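Uncharacterized protein (Pseudomonas aeruginosa UCBPP-PA14, PDB 3FD9) is the antiactivator ExsD, which restrains type III secretion genes, probably by disrupting self-association and DNA binding of the activator ExsA, and may itself bind DNA. Local coordinates at residues R44-L48 and D79-C84; G88-A94 and Q249-Q255; L105-W111 and A189-W193. All blocks are in the same frame, centred on the assembly; numbering follows the deposited sequence.

Interaction 1 (R44-L48 and D79-C84); sequences RLEQL and DDDGWC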
loop_
_atom_site.group_PDB
_atom_site.type_symbol
_atom_site.label_atom_id
_atom_site.label_comp_id
_atom_site.label_asym_id
_atom_site.label_seq_id
_atom_site.Cartn_x
_atom_site.Cartn_y
_atom_site.Cartn_z
ATOM N N ARG A 44 -23.045 -4.888 9.216
ATOM C CA ARG A 44 -22.646 -5.850 8.195
ATOM C C ARG A 44 -21.169 -5.713 7.883
ATOM O O ARG A 44 -20.476 -6.694 7.618
ATOM C CB ARG A 44 -23.462 -5.640 6.926
ATOM C CG ARG A 44 -24.902 -6.086 7.048
ATOM C CD ARG A 44 -25.008 -7.602 7.078
ATOM N NE ARG A 44 -26.397 -8.035 7.150
ATOM C CZ ARG A 44 -26.968 -8.524 8.245
ATOM N NH1 ARG A 44 -26.259 -8.658 9.358
ATOM N NH2 ARG A 44 -28.247 -8.884 8.228
ATOM N N LEU A 45 -20.690 -4.477 7.907
ATOM C CA LEU A 45 -19.275 -4.211 7.707
ATOM C C LEU A 45 -18.413 -4.950 8.713
ATOM O O LEU A 45 -17.394 -5.504 8.348
ATOM C CB LEU A 45 -18.982 -2.713 7.794
ATOM C CG LEU A 45 -18.570 -2.061 6.486
ATOM C CD1 LEU A 45 -17.676 -0.872 6.790
ATOM C CD2 LEU A 45 -17.826 -3.059 5.639
ATOM N N GLU A 46 -18.809 -4.933 9.982
ATOM C CA GLU A 46 -18.021 -5.592 11.013
ATOM C C GLU A 46 -18.147 -7.102 10.874
ATOM O O GLU A 46 -17.196 -7.833 11.129
ATOM C CB GLU A 46 -18.434 -5.133 12.415
ATOM C CG GLU A 46 -19.644 -5.862 12.987
ATOM C CD GLU A 46 -20.026 -5.400 14.394
ATOM O OE1 GLU A 46 -19.678 -4.257 14.772
ATOM O OE2 GLU A 46 -20.683 -6.185 15.118
ATOM N N GLN A 47 -19.308 -7.575 10.443
ATOM C CA GLN A 47 -19.471 -9.007 10.221
ATOM C C GLN A 47 -18.576 -9.465 9.091
ATOM O O GLN A 47 -17.958 -10.525 9.165
ATOM C CB GLN A 47 -20.922 -9.381 9.934
ATOM C CG GLN A 47 -21.769 -9.509 11.186
ATOM C CD GLN A 47 -23.243 -9.484 10.885
ATOM O OE1 GLN A 47 -23.641 -9.377 9.733
ATOM N NE2 GLN A 47 -24.068 -9.582 11.921
ATOM N N LEU A 48 -18.505 -8.655 8.043
ATOM C CA LEU A 48 -17.628 -8.939 6.923
ATOM C C LEU A 48 -16.180 -8.992 7.377
ATOM O O LEU A 48 -15.427 -9.866 6.964
ATOM C CB LEU A 48 -17.776 -7.876 5.840
ATOM C CG LEU A 48 -16.672 -7.920 4.786
ATOM C CD1 LEU A 48 -16.818 -9.188 3.939
ATOM C CD2 LEU A 48 -16.692 -6.681 3.917
ATOM N N ASP A 79 -29.563 -10.559 4.157
ATOM C CA ASP A 79 -29.941 -10.110 5.499
ATOM C C ASP A 79 -29.955 -11.220 6.552
ATOM O O ASP A 79 -30.205 -10.964 7.730
ATOM C CB ASP A 79 -31.275 -9.358 5.479
ATOM C CG ASP A 79 -31.143 -7.963 4.906
ATOM O OD1 ASP A 79 -29.997 -7.544 4.635
ATOM O OD2 ASP A 79 -32.178 -7.287 4.727
ATOM N N ASP A 80 -29.696 -12.447 6.120
ATOM C CA ASP A 80 -29.435 -13.534 7.048
ATOM C C ASP A 80 -28.129 -13.203 7.770
ATOM O O ASP A 80 -27.227 -12.615 7.178
ATOM C CB ASP A 80 -29.332 -14.853 6.283
ATOM C CG ASP A 80 -28.623 -15.931 7.068
ATOM O OD1 ASP A 80 -27.399 -16.090 6.869
ATOM O OD2 ASP A 80 -29.283 -16.623 7.874
ATOM N N ASP A 81 -28.030 -13.554 9.048
ATOM C CA ASP A 81 -26.873 -13.170 9.862
ATOM C C ASP A 81 -25.650 -14.046 9.609
ATOM O O ASP A 81 -24.558 -13.768 10.108
ATOM C CB ASP A 81 -27.232 -13.188 11.348
ATOM C CG ASP A 81 -28.159 -12.058 11.732
ATOM O OD1 ASP A 81 -28.944 -12.225 12.695
ATOM O OD2 ASP A 81 -28.105 -11.002 11.065
ATOM N N GLY A 82 -25.843 -15.109 8.841
ATOM C CA GLY A 82 -24.743 -15.971 8.450
ATOM C C GLY A 82 -24.461 -15.864 6.965
ATOM O O GLY A 82 -24.052 -16.837 6.336
ATOM N N TRP A 83 -24.684 -14.669 6.418
ATOM C CA TRP A 83 -24.508 -14.404 4.990
ATOM C C TRP A 83 -23.067 -14.614 4.544
ATOM O O TRP A 83 -22.817 -15.049 3.422
ATOM C CB TRP A 83 -24.960 -12.989 4.649
ATOM C CG TRP A 83 -24.237 -11.907 5.408
ATOM C CD1 TRP A 83 -24.504 -11.470 6.677
ATOM C CD2 TRP A 83 -23.148 -11.105 4.933
ATOM N NE1 TRP A 83 -23.639 -10.458 7.022
ATOM C CE2 TRP A 83 -22.796 -10.216 5.968
ATOM C CE3 TRP A 83 -22.429 -11.059 3.732
ATOM C CZ2 TRP A 83 -21.760 -9.300 5.844
ATOM C CZ3 TRP A 83 -21.402 -10.152 3.611
ATOM C CH2 TRP A 83 -21.076 -9.282 4.657
ATOM N N CYS A 84 -22.126 -14.312 5.430
ATOM C CA CYS A 84 -20.713 -14.522 5.148
ATOM C C CYS A 84 -20.413 -15.951 4.705
ATOM O O CYS A 84 -19.443 -16.200 3.993
ATOM C CB CYS A 84 -19.884 -14.202 6.385
ATOM S SG CYS A 84 -19.990 -12.497 6.906
#
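Arg-44 crosses Trp-83 at a slant, and Gln-47, one helical turn further on, ties the two together. A bend at chi2 (-72°) brings CD of the arginine against the indole, with Arg-44 CD 3.6 Å from Trp-83 CE2, and the guanidinium continues past the pyrrole end of the ring. There CD1 of Trp-83 sits over one face of the guanidinium, toward its rim, the two planes being well away from parallel.

The polar centre is the amide oxygen of Gln-47. Trp-83 NE1 donates to Gln-47 OE1 over 2.9 Å in a nearly straight bond (169°), with the oxygen close to the indole plane. The same OE1 accepts from Arg-44 NH1 at 2.7 Å, in the amide plane and on a lone pair. Two donors, one from each segment, thus fix the rotation of the glutamine amide.

NH1 of Arg-44 also reaches Asp-81 OD2, 3.4 Å away, in a salt bridge whose hydrogen bond is weak; the carboxylate stands at the edge of the guanidinium with its own plane steeply turned. That aspartate lies in the type I turn from Asp-80 to Trp-83, where Asp-80 OD1 accepts from Gly-82 N in an Asx turn.

Deeper in, Leu-48 CB packs 3.8 Å from Trp-83 CH2, and the indole continues onto Cys-75 and Ala-76 of helix 66-76. Cys-84 SG, set over a face of the neighbouring Trp-83 ring, comes 3.6 Å from Gln-47 O.

Chemically, the contact grades from apolar packing around Leu-48 to a charged outer margin, where the acidic loop would be expected to stabilise the positive charge of Arg-44, while Gln-47 OE1 satisfies the indole N-H.

Interaction 2 (G88-A94 and Q249-Q255); sequences GDRVNLA and QDHFYWQ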
loop_
_atom_site.group_PDB
_atom_site.type_symbol
_atom_site.label_atom_id
_atom_site.label_comp_id
_atom_site.label_asym_id
_atom_site.label_seq_id
_atom_site.Cartn_x
_atom_site.Cartn_y
_atom_site.Cartn_z
ATOM N N GLY A 88 -17.304 -17.130 -1.391
ATOM C CA GLY A 88 -16.235 -17.999 -1.838
ATOM C C GLY A 88 -15.684 -17.485 -3.153
ATOM O O GLY A 88 -16.189 -16.502 -3.705
ATOM N N ASP A 89 -14.648 -18.145 -3.657
ATOM C CA ASP A 89 -14.052 -17.766 -4.922
ATOM C C ASP A 89 -14.176 -18.892 -5.925
ATOM O O ASP A 89 -14.251 -20.054 -5.546
ATOM C CB ASP A 89 -12.582 -17.426 -4.724
ATOM C CG ASP A 89 -12.381 -16.247 -3.805
ATOM O OD1 ASP A 89 -12.709 -15.110 -4.217
ATOM O OD2 ASP A 89 -11.883 -16.459 -2.677
ATOM N N ARG A 90 -14.209 -18.537 -7.203
ATOM C CA ARG A 90 -14.096 -19.510 -8.271
ATOM C C ARG A 90 -12.640 -19.452 -8.691
ATOM O O ARG A 90 -12.166 -18.412 -9.145
ATOM C CB ARG A 90 -14.999 -19.139 -9.447
ATOM C CG ARG A 90 -16.369 -18.600 -9.055
ATOM C CD ARG A 90 -17.406 -19.700 -8.930
ATOM N NE ARG A 90 -17.616 -20.409 -10.193
ATOM C CZ ARG A 90 -18.558 -21.329 -10.391
ATOM N NH1 ARG A 90 -19.388 -21.654 -9.407
ATOM N NH2 ARG A 90 -18.671 -21.923 -11.574
ATOM N N VAL A 91 -11.925 -20.559 -8.531
ATOM C CA VAL A 91 -10.480 -20.541 -8.655
ATOM C C VAL A 91 -9.986 -21.470 -9.750
ATOM O O VAL A 91 -10.262 -22.667 -9.735
ATOM C CB VAL A 91 -9.803 -20.946 -7.339
ATOM C CG1 VAL A 91 -8.299 -20.799 -7.478
ATOM C CG2 VAL A 91 -10.320 -20.104 -6.188
ATOM N N ASN A 92 -9.237 -20.919 -10.698
ATOM C CA ASN A 92 -8.709 -21.716 -11.790
ATOM C C ASN A 92 -7.319 -22.219 -11.473
ATOM O O ASN A 92 -6.345 -21.477 -11.579
ATOM C CB ASN A 92 -8.685 -20.913 -13.084
ATOM C CG ASN A 92 -8.294 -21.752 -14.272
ATOM O OD1 ASN A 92 -8.144 -22.969 -14.162
ATOM N ND2 ASN A 92 -8.126 -21.112 -15.419
ATOM N N LEU A 93 -7.229 -23.489 -11.096
ATOM C CA LEU A 93 -5.955 -24.083 -10.715
ATOM C C LEU A 93 -5.017 -24.247 -11.902
ATOM O O LEU A 93 -3.889 -24.704 -11.746
ATOM C CB LEU A 93 -6.165 -25.417 -10.006
ATOM C CG LEU A 93 -6.859 -25.308 -8.654
ATOM C CD1 LEU A 93 -7.376 -26.653 -8.221
ATOM C CD2 LEU A 93 -5.910 -24.743 -7.625
ATOM N N ALA A 94 -5.476 -23.868 -13.086
ATOM C CA ALA A 94 -4.565 -23.764 -14.213
ATOM C C ALA A 94 -3.464 -22.800 -13.810
ATOM O O ALA A 94 -2.333 -23.208 -13.551
ATOM C CB ALA A 94 -5.291 -23.262 -15.445
ATOM N N GLN A 249 -17.980 -22.642 0.011
ATOM C CA GLN A 249 -18.397 -22.180 -1.310
ATOM C C GLN A 249 -17.269 -21.880 -2.288
ATOM O O GLN A 249 -17.526 -21.451 -3.412
ATOM C CB GLN A 249 -19.294 -20.954 -1.178
ATOM C CG GLN A 249 -20.588 -21.240 -0.448
ATOM C CD GLN A 249 -21.310 -22.441 -1.014
ATOM O OE1 GLN A 249 -21.395 -22.611 -2.230
ATOM N NE2 GLN A 249 -21.840 -23.285 -0.134
ATOM N N ASP A 250 -16.025 -22.086 -1.866
ATOM C CA ASP A 250 -14.889 -21.978 -2.776
ATOM C C ASP A 250 -15.025 -23.058 -3.836
ATOM O O ASP A 250 -15.147 -24.229 -3.505
ATOM C CB ASP A 250 -13.581 -22.179 -2.016
ATOM C CG ASP A 250 -13.061 -20.902 -1.376
ATOM O OD1 ASP A 250 -13.397 -19.801 -1.866
ATOM O OD2 ASP A 250 -12.298 -20.995 -0.386
ATOM N N HIS A 251 -15.024 -22.673 -5.108
ATOM C CA HIS A 251 -15.114 -23.634 -6.205
ATOM C C HIS A 251 -13.817 -23.657 -6.997
ATOM O O HIS A 251 -13.362 -22.629 -7.462
ATOM C CB HIS A 251 -16.289 -23.291 -7.133
ATOM C CG HIS A 251 -16.438 -24.224 -8.301
ATOM N ND1 HIS A 251 -16.151 -23.847 -9.599
ATOM C CD2 HIS A 251 -16.847 -25.515 -8.371
ATOM C CE1 HIS A 251 -16.376 -24.864 -10.414
ATOM N NE2 HIS A 251 -16.796 -25.888 -9.693
ATOM N N PHE A 252 -13.223 -24.832 -7.150
ATOM C CA PHE A 252 -12.013 -24.971 -7.953
ATOM C C PHE A 252 -12.308 -25.637 -9.294
ATOM O O PHE A 252 -13.302 -26.363 -9.431
ATOM C CB PHE A 252 -10.952 -25.768 -7.195
ATOM C CG PHE A 252 -10.541 -25.137 -5.907
ATOM C CD1 PHE A 252 -9.636 -24.088 -5.893
ATOM C CD2 PHE A 252 -11.070 -25.577 -4.707
ATOM C CE1 PHE A 252 -9.258 -23.495 -4.698
ATOM C CE2 PHE A 252 -10.698 -24.982 -3.508
ATOM C CZ PHE A 252 -9.790 -23.943 -3.503
ATOM N N TYR A 253 -11.453 -25.381 -10.280
ATOM C CA TYR A 253 -11.637 -25.958 -11.607
ATOM C C TYR A 253 -10.374 -25.794 -12.448
ATOM O O TYR A 253 -9.449 -25.098 -12.044
ATOM C CB TYR A 253 -12.856 -25.336 -12.309
ATOM C CG TYR A 253 -12.658 -23.901 -12.736
ATOM C CD1 TYR A 253 -12.190 -23.595 -14.010
ATOM C CD2 TYR A 253 -12.933 -22.853 -11.868
ATOM C CE1 TYR A 253 -11.994 -22.275 -14.406
ATOM C CE2 TYR A 253 -12.742 -21.536 -12.253
ATOM C CZ TYR A 253 -12.277 -21.255 -13.525
ATOM O OH TYR A 253 -12.087 -19.951 -13.923
ATOM N N TRP A 254 -10.340 -26.440 -13.610
ATOM C CA TRP A 254 -9.171 -26.378 -14.488
ATOM C C TRP A 254 -9.547 -25.965 -15.910
ATOM O O TRP A 254 -10.477 -26.515 -16.501
ATOM C CB TRP A 254 -8.443 -27.724 -14.525
ATOM C CG TRP A 254 -7.230 -27.707 -15.408
ATOM C CD1 TRP A 254 -7.201 -27.828 -16.771
ATOM C CD2 TRP A 254 -5.871 -27.552 -14.993
ATOM N NE1 TRP A 254 -5.908 -27.754 -17.226
ATOM C CE2 TRP A 254 -5.071 -27.582 -16.151
ATOM C CE3 TRP A 254 -5.249 -27.389 -13.749
ATOM C CZ2 TRP A 254 -3.687 -27.462 -16.105
ATOM C CZ3 TRP A 254 -3.884 -27.272 -13.704
ATOM C CH2 TRP A 254 -3.113 -27.307 -14.873
ATOM N N GLN A 255 -8.810 -25.010 -16.465
ATOM C CA GLN A 255 -9.083 -24.535 -17.816
ATOM C C GLN A 255 -7.838 -23.909 -18.443
ATOM O O GLN A 255 -7.351 -22.880 -17.977
ATOM C CB GLN A 255 -10.229 -23.520 -17.794
ATOM C CG GLN A 255 -10.791 -23.195 -19.163
ATOM C CD GLN A 255 -11.708 -21.987 -19.143
ATOM O OE1 GLN A 255 -11.487 -21.037 -18.387
ATOM N NE2 GLN A 255 -12.743 -22.014 -19.981
#
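Val-91 and Phe-252 lie side by side on one face of a small parallel sheet, Val-91 CB resting 3.5 Å from Phe-252 CD1. Leu-93, just past the strand that carries Val-91, fits in beside the base of the same phenyl, its CD1 3.8 Å from Phe-252 CB. Helix 96-115 meets Val-91 and Leu-93, whereas helix 232-241 packs on Phe-252.

On the face bearing Asn-92 and Tyr-253, Asn-92 CA lies over one face of the phenol, toward its rim, and CB comes near CZ and OH; the asparagine amide plane is nearly parallel to the ring, 12° apart. A chi1 of 71° sets the tyrosine ring between its own backbone N and carbonyl carbon, folding it across the neighbouring strand. Beyond it, Asn-92 ND2 gives a straight 3.2 Å bond to Gln-255 O. Trp-254 then supplies a flat floor for Ala-94, whose CA stands 3.7 Å from the centroid of its six-membered ring, a CH-pi contact over the face.

Between the faces runs the backbone ladder: Asp-89 O and Val-91 O accept from His-251 N and Tyr-253 N, and Val-91 N and Leu-93 N donate to His-251 O and Tyr-253 O. This alternation is the signature of parallel pairing, here a two-stranded sheet in a mainly helical protein.

Interaction 3 (L105-W111 and A189-W193); sequences LPVYGWW and AWPNW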
loop_
_atom_site.group_PDB
_atom_site.type_symbol
_atom_site.label_atom_id
_atom_site.label_comp_id
_atom_site.label_asym_id
_atom_site.label_seq_id
_atom_site.Cartn_x
_atom_site.Cartn_y
_atom_site.Cartn_z
ATOM N N LEU A 105 0.618 -23.460 -0.887
ATOM C CA LEU A 105 1.020 -22.754 0.327
ATOM C C LEU A 105 0.160 -23.085 1.557
ATOM O O LEU A 105 0.692 -23.372 2.631
ATOM C CB LEU A 105 1.062 -21.244 0.086
ATOM C CG LEU A 105 2.207 -20.744 -0.782
ATOM C CD1 LEU A 105 2.284 -19.243 -0.695
ATOM C CD2 LEU A 105 3.537 -21.362 -0.364
ATOM N N PRO A 106 -1.173 -23.034 1.415
ATOM C CA PRO A 106 -2.025 -23.473 2.530
ATOM C C PRO A 106 -1.735 -24.919 2.928
ATOM O O PRO A 106 -1.531 -25.229 4.104
ATOM C CB PRO A 106 -3.433 -23.376 1.950
ATOM C CG PRO A 106 -3.325 -22.299 0.902
ATOM C CD PRO A 106 -1.959 -22.489 0.296
ATOM N N VAL A 107 -1.711 -25.802 1.939
ATOM C CA VAL A 107 -1.463 -27.215 2.179
ATOM C C VAL A 107 -0.145 -27.437 2.899
ATOM O O VAL A 107 -0.051 -28.285 3.788
ATOM C CB VAL A 107 -1.465 -28.008 0.866
ATOM C CG1 VAL A 107 -0.798 -29.359 1.055
ATOM C CG2 VAL A 107 -2.898 -28.161 0.357
ATOM N N TYR A 108 0.875 -26.683 2.518
ATOM C CA TYR A 108 2.189 -26.865 3.125
ATOM C C TYR A 108 2.203 -26.378 4.559
ATOM O O TYR A 108 2.860 -26.956 5.406
ATOM C CB TYR A 108 3.280 -26.150 2.328
ATOM C CG TYR A 108 4.660 -26.438 2.861
ATOM C CD1 TYR A 108 5.456 -27.431 2.292
ATOM C CD2 TYR A 108 5.159 -25.743 3.953
ATOM C CE1 TYR A 108 6.722 -27.709 2.784
ATOM C CE2 TYR A 108 6.416 -26.014 4.454
ATOM C CZ TYR A 108 7.193 -26.997 3.866
ATOM O OH TYR A 108 8.447 -27.258 4.360
ATOM N N GLY A 109 1.478 -25.301 4.827
ATOM C CA GLY A 109 1.352 -24.815 6.188
ATOM C C GLY A 109 0.663 -25.851 7.049
ATOM O O GLY A 109 1.041 -26.085 8.192
ATOM N N TRP A 110 -0.360 -26.477 6.486
ATOM C CA TRP A 110 -1.069 -27.544 7.171
ATOM C C TRP A 110 -0.152 -28.751 7.389
ATOM O O TRP A 110 0.019 -29.205 8.514
ATOM C CB TRP A 110 -2.319 -27.939 6.387
ATOM C CG TRP A 110 -3.079 -29.034 7.020
ATOM C CD1 TRP A 110 -4.079 -28.915 7.943
ATOM C CD2 TRP A 110 -2.903 -30.436 6.797
ATOM N NE1 TRP A 110 -4.537 -30.160 8.304
ATOM C CE2 TRP A 110 -3.828 -31.110 7.613
ATOM C CE3 TRP A 110 -2.054 -31.187 5.983
ATOM C CZ2 TRP A 110 -3.929 -32.493 7.637
ATOM C CZ3 TRP A 110 -2.153 -32.564 6.008
ATOM C CH2 TRP A 110 -3.081 -33.203 6.833
ATOM N N TRP A 111 0.446 -29.263 6.319
ATOM C CA TRP A 111 1.398 -30.357 6.442
ATOM C C TRP A 111 2.388 -30.062 7.555
ATOM O O TRP A 111 2.525 -30.821 8.506
ATOM C CB TRP A 111 2.147 -30.565 5.131
ATOM C CG TRP A 111 3.164 -31.659 5.182
ATOM C CD1 TRP A 111 2.919 -32.995 5.282
ATOM C CD2 TRP A 111 4.589 -31.517 5.127
ATOM N NE1 TRP A 111 4.099 -33.697 5.293
ATOM C CE2 TRP A 111 5.139 -32.813 5.200
ATOM C CE3 TRP A 111 5.451 -30.423 5.023
ATOM C CZ2 TRP A 111 6.511 -33.042 5.173
ATOM C CZ3 TRP A 111 6.810 -30.651 4.992
ATOM C CH2 TRP A 111 7.329 -31.950 5.068
ATOM N N ALA A 189 11.648 -34.322 5.256
ATOM C CA ALA A 189 10.421 -35.095 5.065
ATOM C C ALA A 189 9.789 -34.879 3.691
ATOM O O ALA A 189 8.898 -35.626 3.284
ATOM C CB ALA A 189 9.428 -34.776 6.151
ATOM N N TRP A 190 10.249 -33.841 2.995
ATOM C CA TRP A 190 9.781 -33.512 1.652
ATOM C C TRP A 190 10.904 -32.826 0.898
ATOM O O TRP A 190 10.842 -31.621 0.647
ATOM C CB TRP A 190 8.591 -32.562 1.707
ATOM C CG TRP A 190 7.861 -32.450 0.400
ATOM C CD1 TRP A 190 8.278 -32.905 -0.815
ATOM C CD2 TRP A 190 6.593 -31.821 0.179
ATOM N NE1 TRP A 190 7.342 -32.614 -1.779
ATOM C CE2 TRP A 190 6.298 -31.943 -1.193
ATOM C CE3 TRP A 190 5.673 -31.175 1.011
ATOM C CZ2 TRP A 190 5.124 -31.441 -1.752
ATOM C CZ3 TRP A 190 4.509 -30.674 0.453
ATOM C CH2 TRP A 190 4.245 -30.812 -0.916
ATOM N N PRO A 191 11.932 -33.595 0.527
ATOM C CA PRO A 191 13.171 -33.059 -0.046
ATOM C C PRO A 191 12.932 -32.154 -1.250
ATOM O O PRO A 191 13.561 -31.101 -1.332
ATOM C CB PRO A 191 13.927 -34.319 -0.473
ATOM C CG PRO A 191 13.363 -35.412 0.399
ATOM C CD PRO A 191 11.926 -35.066 0.567
ATOM N N ASN A 192 12.037 -32.548 -2.156
ATOM C CA ASN A 192 11.861 -31.839 -3.424
ATOM C C ASN A 192 10.806 -30.735 -3.438
ATOM O O ASN A 192 10.338 -30.340 -4.511
ATOM C CB ASN A 192 11.552 -32.822 -4.552
ATOM C CG ASN A 192 12.694 -33.772 -4.830
ATOM O OD1 ASN A 192 12.470 -34.934 -5.169
ATOM N ND2 ASN A 192 13.928 -33.287 -4.689
ATOM N N TRP A 193 10.432 -30.236 -2.262
ATOM C CA TRP A 193 9.482 -29.126 -2.175
ATOM C C TRP A 193 10.030 -27.916 -2.915
ATOM O O TRP A 193 9.321 -27.301 -3.690
ATOM C CB TRP A 193 9.169 -28.792 -0.717
ATOM C CG TRP A 193 8.527 -27.447 -0.477
ATOM C CD1 TRP A 193 9.113 -26.354 0.092
ATOM C CD2 TRP A 193 7.177 -27.069 -0.765
ATOM N NE1 TRP A 193 8.216 -25.316 0.166
ATOM C CE2 TRP A 193 7.020 -25.730 -0.355
ATOM C CE3 TRP A 193 6.089 -27.731 -1.334
ATOM C CZ2 TRP A 193 5.823 -25.041 -0.499
ATOM C CZ3 TRP A 193 4.907 -27.055 -1.477
ATOM C CH2 TRP A 193 4.777 -25.718 -1.061
#
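Trp-111 N donates to Val-107 O at 2.8 Å, an ordinary bond of the helix from which the Trp-111 indole meets Ala-189 and Trp-190. No hydrogen bond links the two segments themselves; aromatic surfaces do the joining. The polar end of Trp-190 is satisfied outside the pair, its NE1 being bonded to the backbone oxygen of Phe-209.

Tyr-108 is the middle layer. With CG anti to the backbone N (chi1 -174°), its ring reaches out from helix 96-115 and stacks face to face with Trp-193, the centroids of the phenol and the five-membered ring 4.2 Å apart and the planes 28° from parallel. CD1 of Tyr-108 lies over the centre of the indole, 3.5 Å from Trp-193 CE2. Against the other face of the phenol, toward its rim, comes CE3 of Trp-111.

Trp-190 enters beside this stack. It is only loosely aligned with Tyr-108: the two planes are near parallel but slid apart, and the closest approach is Tyr-108 CD1 to Trp-190 CZ3 at 3.8 Å. Toward Trp-111 its edge is turned onto the face, giving a T-shaped pair with the centroids of the six-membered rings 5.5 Å apart and planes at 84°. Its CB also touches Trp-111 CH2 at 3.6 Å, while the methyl of Ala-189 abuts the edge of the Trp-111 ring, 3.5 Å from CZ2.

Leu-105 adds a looser apolar contact at the edge of Trp-193. Met-39 of a second subunit packs on both of these residues, and Arg-38 of that subunit on Tyr-108, so the cluster borders an interface between chains.

Stacked and T-shaped pairs together make an aromatic cluster of four residues, Tyr-108, Trp-111, Trp-190 and Trp-193, a hydrophobic core that fastens the turn between helices 157-189 and 193-203 to the side of helix 96-115.

How the interactions relate
From the N terminus, interaction 1 is the first to close, bringing the loop after helix 66-76 back to helix 42-50 around a short, largely helical excursion. Interaction 2 opens almost at once, since 79-84 and 88-94 adjoin in sequence, but it closes only near the C terminus, joining strand 90-92 to strand 251-253. Within that long span lies interaction 3, which begins on helix 96-115, directly after the first strand, and closes once helices 119-147 and 157-189 have been traversed. No contacts cross. Interactions 1 and 3 lie on opposite sides of the chain's centre, their own centres about 34 Å apart, with the sheet joining the segment after the N-terminal helices to the C-terminal end.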